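Local coordinates for possible membrane-associated serine protease (Mycobacterium tuberculosis, PDB 3K6Y), which is a serine endopeptidase probably needed for the bacterium's resistance to acid and oxidative stress, here represented by its protease part without the transmembrane region, at residues A[24-29]-A[173-178]. Numbering follows the deposited sequence.
Sequences VASPDP and TIRADV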
loop_
_atom_site.group_PDB
_atom_site.type_symbol
_atom_site.label_atom_id
_atom_site.label_comp_id
_atom_site.label_asym_id
_atom_site.label_seq_id
_atom_site.Cartn_x
_atom_site.Cartn_y
_atom_site.Cartn_z
ATOM N N VAL A 24 -16.307 14.755 -30.612
ATOM C CA VAL A 24 -17.607 15.302 -30.242
ATOM C C VAL A 24 -17.508 16.811 -30.192
ATOM O O VAL A 24 -16.411 17.368 -30.114
ATOM C CB VAL A 24 -18.116 14.773 -28.862
ATOM C CG1 VAL A 24 -18.286 13.275 -28.888
ATOM C CG2 VAL A 24 -17.204 15.235 -27.692
ATOM N N ALA A 25 -18.663 17.474 -30.210
ATOM C CA ALA A 25 -18.688 18.933 -30.150
ATOM C C ALA A 25 -18.095 19.498 -28.858
ATOM O O ALA A 25 -18.075 18.817 -27.828
ATOM C CB ALA A 25 -20.105 19.435 -30.344
ATOM N N SER A 26 -17.625 20.743 -28.895
ATOM C CA SER A 26 -17.123 21.405 -27.704
ATOM C C SER A 26 -18.194 21.393 -26.620
ATOM O O SER A 26 -19.396 21.487 -26.925
ATOM C CB SER A 26 -16.724 22.851 -27.994
ATOM O OG SER A 26 -15.594 22.907 -28.835
ATOM N N PRO A 27 -17.777 21.252 -25.350
ATOM C CA PRO A 27 -18.745 21.286 -24.257
ATOM C C PRO A 27 -19.467 22.621 -24.197
ATOM O O PRO A 27 -18.899 23.663 -24.545
ATOM C CB PRO A 27 -17.880 21.106 -23.004
ATOM C CG PRO A 27 -16.605 20.525 -23.503
ATOM C CD PRO A 27 -16.396 21.044 -24.876
ATOM N N ASP A 28 -20.716 22.589 -23.753
ATOM C CA ASP A 28 -21.514 23.799 -23.663
ATOM C C ASP A 28 -21.007 24.656 -22.487
ATOM O O ASP A 28 -21.133 24.235 -21.330
ATOM C CB ASP A 28 -22.978 23.382 -23.470
ATOM C CG ASP A 28 -23.924 24.563 -23.341
ATOM O OD1 ASP A 28 -23.456 25.713 -23.325
ATOM O OD2 ASP A 28 -25.141 24.318 -23.228
ATOM N N PRO A 29 -20.415 25.842 -22.759
ATOM C CA PRO A 29 -19.842 26.639 -21.660
ATOM C C PRO A 29 -20.875 27.083 -20.622
ATOM O O PRO A 29 -20.518 27.427 -19.485
ATOM C CB PRO A 29 -19.268 27.871 -22.369
ATOM C CG PRO A 29 -19.967 27.925 -23.650
ATOM C CD PRO A 29 -20.232 26.522 -24.063
ATOM N N THR A 173 -14.446 8.199 -21.769
ATOM C CA THR A 173 -13.673 9.332 -22.238
ATOM C C THR A 173 -14.608 10.510 -22.413
ATOM O O THR A 173 -15.744 10.333 -22.867
ATOM C CB THR A 173 -12.951 9.027 -23.546
ATOM O OG1 THR A 173 -13.902 8.545 -24.498
ATOM C CG2 THR A 173 -11.890 7.959 -23.308
ATOM N N ILE A 174 -14.146 11.700 -22.043
ATOM C CA ILE A 174 -14.956 12.905 -22.126
ATOM C C ILE A 174 -14.140 13.968 -22.846
ATOM O O ILE A 174 -12.896 13.921 -22.858
ATOM C CB ILE A 174 -15.429 13.404 -20.725
ATOM C CG1 ILE A 174 -14.237 13.814 -19.850
ATOM C CG2 ILE A 174 -16.313 12.353 -20.063
ATOM C CD1 ILE A 174 -14.657 14.404 -18.518
ATOM N N ARG A 175 -14.851 14.902 -23.470
ATOM C CA ARG A 175 -14.227 16.106 -23.938
ATOM C C ARG A 175 -14.364 17.137 -22.822
ATOM O O ARG A 175 -15.486 17.511 -22.456
ATOM C CB ARG A 175 -14.882 16.602 -25.234
ATOM C CG ARG A 175 -14.183 17.825 -25.746
ATOM C CD ARG A 175 -14.614 18.227 -27.127
ATOM N NE ARG A 175 -13.882 19.432 -27.492
ATOM C CZ ARG A 175 -13.879 19.984 -28.702
ATOM N NH1 ARG A 175 -14.596 19.458 -29.682
ATOM N NH2 ARG A 175 -13.153 21.071 -28.900
ATOM N N ALA A 176 -13.234 17.554 -22.255
ATOM C CA ALA A 176 -13.199 18.511 -21.148
ATOM C C ALA A 176 -11.766 18.912 -20.866
ATOM O O ALA A 176 -10.839 18.200 -21.238
ATOM C CB ALA A 176 -13.771 17.871 -19.874
ATOM N N ASP A 177 -11.594 20.028 -20.168
ATOM C CA ASP A 177 -10.294 20.425 -19.649
ATOM C C ASP A 177 -10.222 20.050 -18.175
ATOM O O ASP A 177 -10.543 20.871 -17.310
ATOM C CB ASP A 177 -10.079 21.932 -19.824
ATOM C CG ASP A 177 -8.710 22.390 -19.333
ATOM N N VAL A 178 -9.809 18.811 -17.907
ATOM C CA VAL A 178 -9.687 18.325 -16.525
ATOM C C VAL A 178 -8.400 18.896 -15.932
ATOM O O VAL A 178 -7.348 18.929 -16.597
ATOM C CB VAL A 178 -9.694 16.777 -16.472
ATOM C CG1 VAL A 178 -9.501 16.264 -15.023
ATOM C CG2 VAL A 178 -10.990 16.229 -17.056
#
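Arg-175 lays its long side chain across the chain from Val-24 to Pro-27, overlapping Val-24, Ser-26 and the ring of Pro-27. The fold is the two-barrel chymotrypsin-like architecture of the S1C peptidases, and Arg-175 lies on strand 167-175 of the second barrel, whereas 24-29 is irregular chain leading to helix 35-40. The reach follows from the torsions: Arg-175 CG stands anti to its own backbone nitrogen (chi1 -177°) and the chain stays extended to NE. Along it, Val-24 CG2 packs on Arg-175 CB at 3.6 Å, the two side chains running past each other in opposite directions. Pro-27 crosses at roughly a right angle, its CD 4.0 Å from Arg-175 CG, while its CG sits 3.4 Å from the carbonyl O of Arg-175. At the far end, one hydrogen bond joins the segments: Arg-175 NH1 donates to Val-24 O over 2.8 Å, with 150° at the hydrogen. That oxygen lies 2° out of the guanidinium plane, evidence for an edge-on bond. NE forms a salt bridge with Glu-207 and NH2 is hydrogen-bonded outside this contact, so the bonds at three nitrogens probably hold the guanidinium in its orientation. Arg-148 of the adjacent strand 143-157 adds hydrogen bonds to the carbonyls of Ala-25 and Ser-26. Ser-26 OG lies over one guanidinium face, 3.1 Å from Arg-175 NH2, but the angle is too poor for a hydrogen bond.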